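Local coordinates for protein mandalate racemase/muconate lactonizing enzyme (PDB 4E4U) that probably catalyses an isomerase- or lyase-type reaction beginning with proton abstraction next to a substrate carboxylate, as in related mandelate racemase and muconate lactonizing enzymes, at residues R124-T129 and G159-K164; Y130-N135 and E334-W339. All blocks are in the same frame, centred on the assembly; numbering follows the deposited sequence.

Contact 1: R124-T129 and G159-K164; sequences RLRSYT and GFTAVK
Tyr128 and Thr129 run alongside Ala162 to Lys164 as buried parallel strands of the enolase-family beta/alpha barrel, where strand 125-130, helix 145-158 and strand 162-165 form a beta-alpha-beta crossover. The short strand axes approach to 5.0 Å at 32°. Direct backbone bonding is sparse: Lys164 N donates to Thr129 O over 3.0 Å. Nearer the start a water accepts from Thr161 N (2.9 Å) and donates to Ser127 O (2.6 Å). Arg126 spans the same end with an extended side chain and grips Thr161 side-on. Its NE donates to Thr161 OG1 at 2.8 Å and 162°, and its NH2 to Thr161 O at 3.1 Å; both acceptors lie in the guanidinium plane, although NH2 stands above the carbonyl plane. NH2 is held further by a salt bridge to Asp203. Thr129 CG2 sits over a face of Phe160, 3.8 Å from the ring centroid, a CH-pi contact, while Thr129 OG1 accepts a hydrogen bond from Met337 N. The Lys164 chain bends at chi3 (89°), bringing CE to the edge of the Tyr128 ring; NZ, also salt-bridged to Glu233, donates to Tyr128 OH at 2.9 Å.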
loop_
_atom_site.group_PDB
_atom_site.type_symbol
_atom_site.label_atom_id
_atom_site.label_comp_id
_atom_site.label_asym_id
_atom_site.label_seq_id
_atom_site.Cartn_x
_atom_site.Cartn_y
_atom_site.Cartn_z
ATOM N N ARG A 124 -13.939 38.927 -11.289
ATOM C CA ARG A 124 -12.798 39.504 -10.588
ATOM C C ARG A 124 -12.104 38.416 -9.783
ATOM O O ARG A 124 -12.696 37.374 -9.496
ATOM C CB ARG A 124 -13.230 40.640 -9.672
ATOM C CG ARG A 124 -14.146 40.200 -8.568
ATOM C CD ARG A 124 -14.784 41.389 -7.874
ATOM N NE ARG A 124 -15.844 40.946 -6.979
ATOM C CZ ARG A 124 -16.341 41.677 -5.989
ATOM N NH1 ARG A 124 -15.864 42.894 -5.756
ATOM N NH2 ARG A 124 -17.309 41.187 -5.227
ATOM N N LEU A 125 -10.857 38.671 -9.403
ATOM C CA LEU A 125 -10.017 37.645 -8.804
ATOM C C LEU A 125 -9.623 38.013 -7.384
ATOM O O LEU A 125 -8.961 39.027 -7.156
ATOM C CB LEU A 125 -8.750 37.457 -9.632
ATOM C CG LEU A 125 -8.949 37.073 -11.095
ATOM C CD1 LEU A 125 -7.616 37.097 -11.826
ATOM C CD2 LEU A 125 -9.592 35.695 -11.192
ATOM N N ARG A 126 -10.018 37.182 -6.430
ATOM C CA ARG A 126 -9.592 37.372 -5.054
ATOM C C ARG A 126 -8.066 37.432 -5.008
ATOM O O ARG A 126 -7.382 36.633 -5.653
ATOM C CB ARG A 126 -10.101 36.221 -4.181
ATOM C CG ARG A 126 -9.840 36.409 -2.695
ATOM C CD ARG A 126 -10.172 35.149 -1.918
ATOM N NE ARG A 126 -9.897 35.319 -0.496
ATOM C CZ ARG A 126 -9.891 34.332 0.393
ATOM N NH1 ARG A 126 -10.150 33.084 0.010
ATOM N NH2 ARG A 126 -9.621 34.591 1.668
ATOM N N SER A 127 -7.531 38.380 -4.248
ATOM C CA SER A 127 -6.084 38.528 -4.170
ATOM C C SER A 127 -5.584 38.640 -2.735
ATOM O O SER A 127 -6.363 38.844 -1.804
ATOM C CB SER A 127 -5.618 39.731 -4.987
ATOM O OG SER A 127 -5.949 40.935 -4.333
ATOM N N TYR A 128 -4.277 38.491 -2.562
ATOM C CA TYR A 128 -3.658 38.714 -1.269
ATOM C C TYR A 128 -2.343 39.421 -1.480
ATOM O O TYR A 128 -1.836 39.471 -2.601
ATOM C CB TYR A 128 -3.421 37.404 -0.535
ATOM C CG TYR A 128 -2.291 36.536 -1.047
ATOM C CD1 TYR A 128 -0.994 36.691 -0.563
ATOM C CD2 TYR A 128 -2.533 35.506 -1.942
ATOM C CE1 TYR A 128 0.041 35.852 -0.984
ATOM C CE2 TYR A 128 -1.508 34.670 -2.374
ATOM C CZ TYR A 128 -0.224 34.843 -1.892
ATOM O OH TYR A 128 0.796 34.012 -2.302
ATOM N N THR A 129 -1.782 39.958 -0.403
ATOM C CA THR A 129 -0.426 40.475 -0.465
ATOM C C THR A 129 0.383 40.051 0.755
ATOM O O THR A 129 -0.174 39.788 1.826
ATOM C CB THR A 129 -0.401 42.019 -0.602
ATOM O OG1 THR A 129 0.955 42.469 -0.743
ATOM C CG2 THR A 129 -1.045 42.689 0.610
ATOM N N GLY A 159 -9.376 46.439 1.515
ATOM C CA GLY A 159 -10.277 45.435 0.978
ATOM C C GLY A 159 -9.694 44.038 0.856
ATOM O O GLY A 159 -10.399 43.118 0.440
ATOM N N PHE A 160 -8.418 43.863 1.200
ATOM C CA PHE A 160 -7.809 42.534 1.154
ATOM C C PHE A 160 -8.512 41.559 2.090
ATOM O O PHE A 160 -8.886 41.910 3.218
ATOM C CB PHE A 160 -6.328 42.587 1.537
ATOM C CG PHE A 160 -5.412 42.985 0.411
ATOM C CD1 PHE A 160 -5.150 42.106 -0.633
ATOM C CD2 PHE A 160 -4.794 44.228 0.408
ATOM C CE1 PHE A 160 -4.292 42.455 -1.659
ATOM C CE2 PHE A 160 -3.932 44.588 -0.622
ATOM C CZ PHE A 160 -3.684 43.700 -1.655
ATOM N N THR A 161 -8.673 40.329 1.610
ATOM C CA THR A 161 -9.316 39.257 2.370
ATOM C C THR A 161 -8.329 38.165 2.787
ATOM O O THR A 161 -8.738 37.111 3.276
ATOM C CB THR A 161 -10.454 38.605 1.566
ATOM O OG1 THR A 161 -9.918 38.020 0.374
ATOM C CG2 THR A 161 -11.498 39.638 1.194
ATOM N N ALA A 162 -7.037 38.414 2.589
ATOM C CA ALA A 162 -5.984 37.496 3.021
ATOM C C ALA A 162 -4.667 38.255 3.049
ATOM O O ALA A 162 -4.457 39.167 2.244
ATOM C CB ALA A 162 -5.887 36.293 2.087
ATOM N N VAL A 163 -3.791 37.894 3.985
ATOM C CA VAL A 163 -2.479 38.527 4.090
ATOM C C VAL A 163 -1.440 37.451 4.374
ATOM O O VAL A 163 -1.752 36.443 5.019
ATOM C CB VAL A 163 -2.434 39.619 5.192
ATOM C CG1 VAL A 163 -3.349 40.789 4.830
ATOM C CG2 VAL A 163 -2.798 39.032 6.564
ATOM N N LYS A 164 -0.215 37.654 3.887
ATOM C CA LYS A 164 0.849 36.662 4.042
ATOM C C LYS A 164 2.058 37.246 4.773
ATOM O O LYS A 164 2.371 38.426 4.640
ATOM C CB LYS A 164 1.264 36.112 2.678
ATOM C CG LYS A 164 2.192 34.907 2.760
ATOM C CD LYS A 164 2.145 34.069 1.484
ATOM C CE LYS A 164 3.156 34.541 0.459
ATOM N NZ LYS A 164 3.197 33.670 -0.759
HETATM O O HOH W 1 -8.738 39.826 -1.214
#

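Contact 2: Y130-N135 and E334-W339; sequences YLYPKN and ESIMTW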
loop_
_atom_site.group_PDB
_atom_site.type_symbol
_atom_site.label_atom_id
_atom_site.label_comp_id
_atom_site.label_asym_id
_atom_site.label_seq_id
_atom_site.Cartn_x
_atom_site.Cartn_y
_atom_site.Cartn_z
ATOM N N TYR A 130 1.697 39.955 0.579
ATOM C CA TYR A 130 2.606 39.947 1.713
ATOM C C TYR A 130 2.425 41.240 2.491
ATOM O O TYR A 130 2.094 42.289 1.922
ATOM C CB TYR A 130 4.056 39.899 1.236
ATOM C CG TYR A 130 4.747 38.564 1.370
ATOM C CD1 TYR A 130 4.947 37.977 2.612
ATOM C CD2 TYR A 130 5.220 37.900 0.250
ATOM C CE1 TYR A 130 5.590 36.761 2.734
ATOM C CE2 TYR A 130 5.866 36.684 0.359
ATOM C CZ TYR A 130 6.045 36.116 1.606
ATOM O OH TYR A 130 6.684 34.902 1.717
ATOM N N LEU A 131 2.665 41.167 3.793
ATOM C CA LEU A 131 2.724 42.359 4.619
ATOM C C LEU A 131 4.082 43.026 4.427
ATOM O O LEU A 131 5.129 42.365 4.497
ATOM C CB LEU A 131 2.514 41.993 6.087
ATOM C CG LEU A 131 1.181 41.310 6.397
ATOM C CD1 LEU A 131 1.087 40.924 7.874
ATOM C CD2 LEU A 131 0.018 42.209 5.999
ATOM N N TYR A 132 4.068 44.334 4.179
ATOM C CA TYR A 132 5.304 45.106 4.036
ATOM C C TYR A 132 5.381 46.219 5.080
ATOM O O TYR A 132 5.330 47.407 4.740
ATOM C CB TYR A 132 5.404 45.704 2.629
ATOM C CG TYR A 132 5.591 44.675 1.536
ATOM C CD1 TYR A 132 6.856 44.213 1.196
ATOM C CD2 TYR A 132 4.502 44.171 0.836
ATOM C CE1 TYR A 132 7.025 43.271 0.193
ATOM C CE2 TYR A 132 4.659 43.238 -0.162
ATOM C CZ TYR A 132 5.920 42.786 -0.485
ATOM O OH TYR A 132 6.060 41.852 -1.489
ATOM N N PRO A 133 5.524 45.842 6.362
ATOM C CA PRO A 133 5.519 46.838 7.436
ATOM C C PRO A 133 6.833 47.603 7.457
ATOM O O PRO A 133 7.880 47.014 7.200
ATOM C CB PRO A 133 5.390 45.977 8.709
ATOM C CG PRO A 133 5.174 44.551 8.237
ATOM C CD PRO A 133 5.774 44.487 6.884
ATOM N N LYS A 134 6.781 48.898 7.748
ATOM C CA LYS A 134 8.001 49.690 7.846
ATOM C C LYS A 134 8.287 50.091 9.285
ATOM O O LYS A 134 7.371 50.446 10.033
ATOM C CB LYS A 134 7.916 50.943 6.970
ATOM C CG LYS A 134 7.994 50.676 5.475
ATOM C CD LYS A 134 8.084 51.983 4.693
ATOM C CE LYS A 134 8.062 51.728 3.187
ATOM N NZ LYS A 134 8.129 52.993 2.398
ATOM N N ASN A 135 9.560 50.040 9.671
ATOM C CA ASN A 135 9.970 50.574 10.967
ATOM C C ASN A 135 10.094 52.102 10.927
ATOM O O ASN A 135 9.811 52.726 9.902
ATOM C CB ASN A 135 11.254 49.895 11.475
ATOM C CG ASN A 135 12.472 50.164 10.591
ATOM O OD1 ASN A 135 12.513 51.135 9.826
ATOM N ND2 ASN A 135 13.482 49.306 10.712
ATOM N N GLU A 334 -1.733 35.848 -5.838
ATOM C CA GLU A 334 -0.767 36.673 -5.143
ATOM C C GLU A 334 -0.623 38.007 -5.849
ATOM O O GLU A 334 -0.444 38.068 -7.074
ATOM C CB GLU A 334 0.598 35.986 -5.065
ATOM C CG GLU A 334 1.611 36.769 -4.228
ATOM C CD GLU A 334 2.776 35.920 -3.751
ATOM O OE1 GLU A 334 3.043 34.872 -4.374
ATOM O OE2 GLU A 334 3.413 36.300 -2.742
ATOM N N SER A 335 -0.712 39.078 -5.071
ATOM C CA SER A 335 -0.490 40.420 -5.578
ATOM C C SER A 335 0.648 41.068 -4.830
ATOM O O SER A 335 0.866 40.790 -3.652
ATOM C CB SER A 335 -1.757 41.253 -5.440
ATOM O OG SER A 335 -2.786 40.669 -6.202
ATOM N N ILE A 336 1.390 41.924 -5.520
ATOM C CA ILE A 336 2.454 42.670 -4.871
ATOM C C ILE A 336 1.851 44.007 -4.475
ATOM O O ILE A 336 1.716 44.916 -5.293
ATOM C CB ILE A 336 3.696 42.793 -5.762
ATOM C CG1 ILE A 336 4.242 41.388 -6.051
ATOM C CG2 ILE A 336 4.751 43.643 -5.078
ATOM C CD1 ILE A 336 5.419 41.331 -7.001
ATOM N N MET A 337 1.442 44.087 -3.210
ATOM C CA MET A 337 0.625 45.193 -2.718
ATOM C C MET A 337 -0.576 45.372 -3.645
ATOM O O MET A 337 -1.270 44.391 -3.911
ATOM C CB MET A 337 1.464 46.455 -2.510
ATOM C CG MET A 337 2.521 46.210 -1.439
ATOM S SD MET A 337 3.470 47.628 -0.927
ATOM C CE MET A 337 4.367 47.920 -2.417
ATOM N N THR A 338 -0.819 46.578 -4.153
ATOM C CA THR A 338 -1.963 46.778 -5.047
ATOM C C THR A 338 -1.552 47.093 -6.488
ATOM O O THR A 338 -2.292 47.752 -7.221
ATOM C CB THR A 338 -2.924 47.861 -4.520
ATOM O OG1 THR A 338 -2.242 49.115 -4.437
ATOM C CG2 THR A 338 -3.436 47.482 -3.139
ATOM N N TRP A 339 -0.374 46.611 -6.875
ATOM C CA TRP A 339 0.151 46.725 -8.240
ATOM C C TRP A 339 0.471 48.151 -8.665
ATOM O O TRP A 339 0.473 48.462 -9.862
ATOM C CB TRP A 339 -0.782 46.072 -9.269
ATOM C CG TRP A 339 -1.021 44.606 -9.053
ATOM C CD1 TRP A 339 -2.208 44.008 -8.746
ATOM C CD2 TRP A 339 -0.055 43.552 -9.143
ATOM N NE1 TRP A 339 -2.044 42.649 -8.642
ATOM C CE2 TRP A 339 -0.724 42.340 -8.885
ATOM C CE3 TRP A 339 1.317 43.513 -9.419
ATOM C CZ2 TRP A 339 -0.075 41.104 -8.884
ATOM C CZ3 TRP A 339 1.963 42.285 -9.417
ATOM C CH2 TRP A 339 1.267 41.097 -9.148
HETATM O O HOH W 2 2.995 39.984 -2.068
#
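Tyr132 packs against Met337 where the loop following strand 125-130 meets the type II' beta turn Ile336-Trp339, which follows strand 333-335 of the enolase-family barrel. The turn is closed by a backbone bond from Trp339 N to Ile336 O, and Met337 occupies its second position. The CB of Tyr132 points toward 334-339, and CG, anti to the carbonyl carbon (chi1 -68°), carries the ring to the methionine chain, which meets it at a slant. Farther along that ring, CD2 makes the closest approach, 3.6 Å from Met337 CG, and also lies 4.0 Å from Met337 SD. The next ring atom, CE2, is still 3.9 Å from Met337 CG. At the tip, the hydroxyl oxygen OH lies 4.2 Å from Ile336 CG2, a loose van der Waals approach. The sulfur completes a Met-aromatic contact: SD is 4.8 Å from the Tyr132 ring centroid and 40° off its normal, which is an oblique placement. Tyr132 also lines the pocket occupied by a bound dithiol, probably a crystallisation additive, and the side chain of Met337 lies close to that molecule.

Nearer the strands, the Glu334 carboxylate approaches the Tyr130 ring at a slant, the two planes 43° apart, with OE2 3.8 Å from Tyr130 CD2; its other oxygen, OE1, accepts from Leu310 N. No direct hydrogen bond joins the two segments. Instead, a bridging water accepts from Tyr130 N at 2.9 Å and donates to Ser335 O at 2.8 Å.

How the contacts relate
The two contacts lie 11 Å apart, centre to centre, on the same side of the chain's centre, and both reach the barrel sheet. Along the chain the segments alternate: 124-129, 130-135, 159-164, 334-339. Strand 125-130 has parallel neighbours in 162-165 and 333-335, so contact 1 covers its pairing with the strand next along the chain, and contact 2 the loop beyond it facing the end of a strand some 200 residues later. Probable backbone hydrogen bonds connect the contacts directly, from Ser335 N to Tyr128 O (2.7 Å) and from Leu131 N to Lys164 O (2.9 Å). Together they join early and late strands of the barrel where its wall closes.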